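Local coordinates for DUF1116 domain-containing protein (Enterococcus faecalis, PDB 3CLQ), which is of unknown function but may act, like its AllG relatives, as a subunit of an oxamate carbamoyltransferase, at residues Pro95-Asp100 against Met304-Ile309; Thr258-Cys261 against Glu266-Ile269. One frame throughout, in Å; residues are numbered along the deposited sequence.

Overall arrangement
Both contacts gather round one antiparallel sheet, in which strand 257-263 has strand 266-271 on one side and the short strand 304-305 on the other. Contact 2 is the hairpin pairing of the first two; contact 1 joins the chain just beyond 304-305 to the loop after strand 92-95. Their centres lie about 8 Å apart and they touch directly. The CD2 atom of His97 is 3.5 Å from OG1 of Thr259, CB of Ala308 sits 3.5 Å from the backbone O of Met260, and CD1 of Ile309 comes to 3.8 Å from O of Thr258. Strand 258-261 is thus packed by both segments of contact 1.

Contact 1 (Pro95-Asp100 against Met304-Ile309); sequences PCHEHD and MGDSAI
Cys96 and His97 stand on a 3-10 turn directly after strand 92-95, and they face Asp306 and Ile309, the first and last residues of a type I beta turn that carries the chain from the short strand 304-305 into helix 309-313. Each loop is closed by its own backbone bonds: His99 N to Cys96 O at 2.9 Å in the first, Ile309 N to Asp306 O at 3.0 Å in the second. Between them only side chains meet. The carboxylate of Asp306 and the imidazole of His97 pass alongside each other, pointing opposite ways, their planes 81° apart. OD2 comes to the ring's edge, near its plane, but at 3.8 Å from ND1 of His97 it is in packing contact, not bonded. The other oxygen, OD1, lies against Cys96, 3.7 Å from CB and 4.0 Å from SG. Further round the same ring edge, CD1 of Ile309 reaches NE2 of His97 at 3.7 Å; with CG1 anti to the backbone N (chi1 -171°), the longer branch of the isoleucine runs out to the histidine. The buried carboxylate is held by backbone N-H groups outside the two segments: Gly103 N, further along the loop that carries Cys96 and His97, bonds to OD1, and Gly50 N, in the loop after strand 45-48, bonds to OD2. Lys242 of helix 234-247 also packs against His97. Aspartate is common at the first position of a type I turn, where its carboxylate often accepts bonds from the turn itself; here it reaches across to the loop of Cys96 and His97 and to the one after strand 45-48. The result is a buried meeting of two loops near the centre of the molecule, with a beta turn leading from a sheet edge into a helix.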
ATOM      1  N   PRO B  95      10.556   6.542 -31.746  1.00 51.73           N
ATOM      2  CA  PRO B  95       9.759   6.140 -30.579  1.00 51.76           C
ATOM      3  C   PRO B  95      10.497   5.222 -29.613  1.00 52.97           C
ATOM      4  O   PRO B  95      11.302   4.377 -30.025  1.00 53.24           O
ATOM      5  CB  PRO B  95       8.572   5.389 -31.199  1.00 51.27           C
ATOM      6  CG  PRO B  95       8.514   5.830 -32.620  1.00 51.81           C
ATOM      7  CD  PRO B  95       9.948   6.094 -33.012  1.00 51.12           C
ATOM      8  N   CYS B  96      10.202   5.378 -28.327  1.00 53.95           N
ATOM      9  CA  CYS B  96      10.659   4.445 -27.337  1.00 54.79           C
ATOM     10  C   CYS B  96      10.316   3.035 -27.746  1.00 55.03           C
ATOM     11  O   CYS B  96      11.099   2.098 -27.528  1.00 55.65           O
ATOM     12  CB  CYS B  96       9.986   4.728 -26.012  1.00 55.90           C
ATOM     13  SG  CYS B  96      10.413   6.312 -25.356  1.00 58.28           S
ATOM     14  N   HIS B  97       9.134   2.862 -28.312  1.00 55.08           N
ATOM     15  CA  HIS B  97       8.700   1.512 -28.573  1.00 55.86           C
ATOM     16  C   HIS B  97       9.598   0.765 -29.516  1.00 56.33           C
ATOM     17  O   HIS B  97       9.705  -0.453 -29.426  1.00 57.53           O
ATOM     18  CB  HIS B  97       7.262   1.458 -29.006  1.00 56.41           C
ATOM     19  CG  HIS B  97       6.350   1.098 -27.891  1.00 57.95           C
ATOM     20  ND1 HIS B  97       5.653   2.039 -27.170  1.00 58.67           N
ATOM     21  CD2 HIS B  97       6.071  -0.099 -27.324  1.00 58.58           C
ATOM     22  CE1 HIS B  97       4.955   1.433 -26.227  1.00 59.34           C
ATOM     23  NE2 HIS B  97       5.194   0.136 -26.297  1.00 58.78           N
ATOM     24  N   GLU B  98      10.286   1.497 -30.382  1.00 56.24           N
ATOM     25  CA  GLU B  98      11.131   0.878 -31.372  1.00 55.81           C
ATOM     26  C   GLU B  98      12.544   0.637 -30.873  1.00 55.58           C
ATOM     27  O   GLU B  98      13.400   0.165 -31.619  1.00 53.90           O
ATOM     28  CB  GLU B  98      11.142   1.715 -32.625  1.00 56.79           C
ATOM     29  CG  GLU B  98       9.818   1.741 -33.311  1.00 57.44           C
ATOM     30  CD  GLU B  98       9.921   2.382 -34.659  1.00 58.13           C
ATOM     31  OE1 GLU B  98       8.859   2.652 -35.257  1.00 58.93           O
ATOM     32  OE2 GLU B  98      11.065   2.623 -35.115  1.00 58.59           O
ATOM     33  N   HIS B  99      12.767   0.948 -29.599  1.00 56.24           N
ATOM     34  CA  HIS B  99      14.020   0.627 -28.921  1.00 56.02           C
ATOM     35  C   HIS B  99      13.736  -0.104 -27.626  1.00 56.35           C
ATOM     36  O   HIS B  99      14.471   0.021 -26.646  1.00 55.78           O
ATOM     37  CB  HIS B  99      14.815   1.890 -28.644  1.00 56.33           C
ATOM     38  CG  HIS B  99      15.287   2.570 -29.884  1.00 57.12           C
ATOM     39  ND1 HIS B  99      16.532   2.344 -30.428  1.00 57.93           N
ATOM     40  CD2 HIS B  99      14.673   3.453 -30.705  1.00 57.24           C
ATOM     41  CE1 HIS B  99      16.680   3.079 -31.515  1.00 57.18           C
ATOM     42  NE2 HIS B  99      15.565   3.761 -31.705  1.00 57.50           N
ATOM     43  N   ASP B 100      12.642  -0.855 -27.619  1.00 56.81           N
ATOM     44  CA  ASP B 100      12.329  -1.703 -26.488  1.00 56.27           C
ATOM     45  C   ASP B 100      12.190  -0.878 -25.226  1.00 55.38           C
ATOM     46  O   ASP B 100      12.439  -1.375 -24.134  1.00 56.31           O
ATOM     47  CB  ASP B 100      13.408  -2.791 -26.331  1.00 57.01           C
ATOM     48  CG  ASP B 100      13.374  -3.808 -27.475  1.00 58.04           C
ATOM     49  OD1 ASP B 100      12.306  -3.922 -28.117  1.00 58.29           O
ATOM     50  OD2 ASP B 100      14.388  -4.489 -27.743  1.00 58.23           O
HETATM   51  N   MSE B 304      -1.621  11.746 -24.647  1.00 62.16           N
HETATM   52  CA  MSE B 304      -0.185  11.648 -24.916  1.00 63.08           C
HETATM   53  C   MSE B 304       0.572  10.797 -23.882  1.00 62.69           C
HETATM   54  O   MSE B 304       0.409  10.989 -22.684  1.00 63.32           O
HETATM   55  CB  MSE B 304       0.423  13.052 -24.981  1.00 63.49           C
HETATM   56  CG  MSE B 304       1.891  13.103 -25.415  1.00 64.15           C
HETATM   57 SE   MSE B 304       2.706  14.886 -25.175  0.70 64.45          SE
HETATM   58  CE  MSE B 304       2.245  15.120 -23.280  1.00 64.59           C
ATOM     59  N   GLY B 305       1.402   9.871 -24.356  1.00 61.91           N
ATOM     60  CA  GLY B 305       2.293   9.109 -23.485  1.00 61.80           C
ATOM     61  C   GLY B 305       2.334   7.623 -23.797  1.00 61.52           C
ATOM     62  O   GLY B 305       1.511   7.126 -24.550  1.00 62.08           O
ATOM     63  N   ASP B 306       3.284   6.896 -23.224  1.00 61.01           N
ATOM     64  CA  ASP B 306       3.312   5.465 -23.461  1.00 61.48           C
ATOM     65  C   ASP B 306       2.599   4.685 -22.350  1.00 62.32           C
ATOM     66  O   ASP B 306       2.508   3.455 -22.389  1.00 62.46           O
ATOM     67  CB  ASP B 306       4.743   4.981 -23.655  1.00 61.12           C
ATOM     68  CG  ASP B 306       5.306   5.357 -25.009  1.00 61.76           C
ATOM     69  OD1 ASP B 306       6.541   5.524 -25.088  1.00 62.72           O
ATOM     70  OD2 ASP B 306       4.532   5.504 -25.994  1.00 61.32           O
ATOM     71  N   SER B 307       2.052   5.420 -21.385  1.00 62.88           N
ATOM     72  CA  SER B 307       1.510   4.827 -20.171  1.00 63.09           C
ATOM     73  C   SER B 307       0.363   3.884 -20.434  1.00 61.93           C
ATOM     74  O   SER B 307      -0.070   3.193 -19.530  1.00 62.75           O
ATOM     75  CB  SER B 307       1.046   5.923 -19.211  1.00 64.30           C
ATOM     76  OG  SER B 307       0.330   6.923 -19.922  1.00 66.54           O
ATOM     77  N   ALA B 308      -0.143   3.870 -21.656  1.00 60.36           N
ATOM     78  CA  ALA B 308      -1.304   3.070 -21.989  1.00 58.98           C
ATOM     79  C   ALA B 308      -0.905   1.622 -22.206  1.00 58.30           C
ATOM     80  O   ALA B 308      -1.739   0.783 -22.515  1.00 58.19           O
ATOM     81  CB  ALA B 308      -1.978   3.624 -23.237  1.00 59.45           C
ATOM     82  N   ILE B 309       0.379   1.326 -22.046  1.00 57.50           N
ATOM     83  CA  ILE B 309       0.852  -0.039 -22.204  1.00 56.71           C
ATOM     84  C   ILE B 309       0.289  -0.804 -21.014  1.00 56.43           C
ATOM     85  O   ILE B 309       0.073  -2.010 -21.025  1.00 56.67           O
ATOM     86  CB  ILE B 309       2.399  -0.095 -22.199  1.00 56.14           C
ATOM     87  CG1 ILE B 309       2.883  -1.488 -22.586  1.00 55.89           C
ATOM     88  CG2 ILE B 309       2.986   0.381 -20.853  1.00 54.76           C
ATOM     89  CD1 ILE B 309       2.911  -1.700 -24.071  1.00 56.81           C
TER

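Contact 2 (Thr258-Cys261 against Glu266-Ile269); sequences TTMC and EFGI
Two backbone hydrogen bonds join Cys261 and Gly268 as an antiparallel hydrogen-bonded pair. Gly268 N gives to Cys261 O at 2.8 Å, fairly straight at 157°, while the return bond from Cys261 N to Gly268 O, 3.0 Å long, is more bent at 139°. Cys261 O also receives a CA-H...O contact from Phe267 CA at 3.5 Å, and two residues back along the first strand, Thr259 O takes another from Ile269 CA at 3.1 Å. The Phe267 ring then lies with one face toward Cys261 O, which sits 3.7 Å above its plane, offset toward the rim. Its CG is anti to the backbone N (chi1 -154°), which leans the ring toward the neighbouring strand until CE2 comes within 3.9 Å of CB of the selenomethionine Met260. The side chains of Met260 and Ile269 extend next to each other with the same heading, with CG of Met260 3.7 Å from CG2 of Ile269, and these two side chains leave from one face of the sheet while Cys261 occupies the other. Thr259 turns its hydroxyl to Arg270, just past the second segment. The pair forms a beta hairpin: strand 280-283 flanks its outer side through backbone bonds of Phe267 and Ile269, strand 304-305 borders the other, and the Cys261 side chain packs on Trp279 and Asp306.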
ATOM      1  N   THR B 258      -0.276  -5.508 -28.902  1.00 52.66           N
ATOM      2  CA  THR B 258       0.886  -5.551 -28.011  1.00 53.06           C
ATOM      3  C   THR B 258       1.486  -4.193 -27.651  1.00 53.86           C
ATOM      4  O   THR B 258       2.525  -4.136 -26.984  1.00 55.14           O
ATOM      5  CB  THR B 258       1.959  -6.415 -28.590  1.00 52.68           C
ATOM      6  OG1 THR B 258       2.336  -5.892 -29.867  1.00 51.80           O
ATOM      7  CG2 THR B 258       1.424  -7.810 -28.771  1.00 53.43           C
ATOM      8  N   THR B 259       0.827  -3.118 -28.079  1.00 53.14           N
ATOM      9  CA  THR B 259       1.234  -1.743 -27.809  1.00 53.73           C
ATOM     10  C   THR B 259       0.014  -0.807 -27.965  1.00 54.70           C
ATOM     11  O   THR B 259      -0.722  -0.869 -28.968  1.00 54.66           O
ATOM     12  CB  THR B 259       2.294  -1.249 -28.854  1.00 54.14           C
ATOM     13  OG1 THR B 259       3.526  -1.971 -28.723  1.00 54.02           O
ATOM     14  CG2 THR B 259       2.562   0.252 -28.703  1.00 53.92           C
HETATM   15  N   MSE B 260      -0.203   0.073 -27.004  1.00 54.02           N
HETATM   16  CA  MSE B 260      -1.085   1.195 -27.237  1.00 55.65           C
HETATM   17  C   MSE B 260      -0.298   2.389 -26.772  1.00 54.64           C
HETATM   18  O   MSE B 260       0.232   2.383 -25.658  1.00 54.38           O
HETATM   19  CB  MSE B 260      -2.410   1.074 -26.484  1.00 55.86           C
HETATM   20  CG  MSE B 260      -3.351   0.044 -27.071  1.00 57.86           C
HETATM   21 SE   MSE B 260      -5.176   0.045 -26.298  0.70 60.38          SE
HETATM   22  CE  MSE B 260      -4.573  -0.021 -24.425  1.00 59.82           C
ATOM     23  N   CYS B 261      -0.185   3.399 -27.629  1.00 53.47           N
ATOM     24  CA  CYS B 261       0.598   4.569 -27.277  1.00 52.55           C
ATOM     25  C   CYS B 261       0.164   5.776 -28.074  1.00 52.45           C
ATOM     26  O   CYS B 261      -0.524   5.656 -29.087  1.00 52.04           O
ATOM     27  CB  CYS B 261       2.090   4.314 -27.474  1.00 52.15           C
ATOM     28  SG  CYS B 261       2.522   3.943 -29.168  1.00 52.43           S
ATOM     29  N   GLU B 266      -1.233  11.612 -32.434  1.00 51.88           N
ATOM     30  CA  GLU B 266      -1.763  10.363 -32.967  1.00 52.26           C
ATOM     31  C   GLU B 266      -1.766   9.225 -31.966  1.00 53.01           C
ATOM     32  O   GLU B 266      -0.911   9.139 -31.078  1.00 53.80           O
ATOM     33  CB  GLU B 266      -0.952   9.893 -34.167  1.00 52.81           C
ATOM     34  CG  GLU B 266      -1.119  10.703 -35.425  1.00 53.71           C
ATOM     35  CD  GLU B 266      -0.775   9.901 -36.661  1.00 54.17           C
ATOM     36  OE1 GLU B 266       0.312   9.278 -36.700  1.00 54.36           O
ATOM     37  OE2 GLU B 266      -1.601   9.887 -37.595  1.00 54.65           O
ATOM     38  N   PHE B 267      -2.718   8.320 -32.142  1.00 52.86           N
ATOM     39  CA  PHE B 267      -2.750   7.085 -31.382  1.00 52.11           C
ATOM     40  C   PHE B 267      -2.244   5.960 -32.269  1.00 52.41           C
ATOM     41  O   PHE B 267      -2.559   5.906 -33.479  1.00 52.73           O
ATOM     42  CB  PHE B 267      -4.160   6.783 -30.954  1.00 52.14           C
ATOM     43  CG  PHE B 267      -4.234   5.964 -29.761  1.00 53.70           C
ATOM     44  CD1 PHE B 267      -4.490   6.542 -28.527  1.00 54.13           C
ATOM     45  CD2 PHE B 267      -4.012   4.593 -29.829  1.00 54.45           C
ATOM     46  CE1 PHE B 267      -4.547   5.753 -27.383  1.00 53.00           C
ATOM     47  CE2 PHE B 267      -4.077   3.815 -28.692  1.00 53.17           C
ATOM     48  CZ  PHE B 267      -4.348   4.404 -27.480  1.00 52.86           C
ATOM     49  N   GLY B 268      -1.454   5.068 -31.679  1.00 51.61           N
ATOM     50  CA  GLY B 268      -0.794   4.028 -32.439  1.00 51.00           C
ATOM     51  C   GLY B 268      -0.661   2.703 -31.704  1.00 51.53           C
ATOM     52  O   GLY B 268      -0.256   2.638 -30.531  1.00 52.34           O
ATOM     53  N   ILE B 269      -0.976   1.629 -32.415  1.00 50.53           N
ATOM     54  CA  ILE B 269      -0.924   0.315 -31.834  1.00 49.90           C
ATOM     55  C   ILE B 269      -0.155  -0.650 -32.717  1.00 49.95           C
ATOM     56  O   ILE B 269       0.078  -0.373 -33.877  1.00 49.60           O
ATOM     57  CB  ILE B 269      -2.335  -0.222 -31.569  1.00 48.72           C
ATOM     58  CG1 ILE B 269      -3.048  -0.513 -32.885  1.00 48.64           C
ATOM     59  CG2 ILE B 269      -3.111   0.779 -30.736  1.00 48.19           C
ATOM     60  CD1 ILE B 269      -4.334  -1.289 -32.731  1.00 48.18           C
TER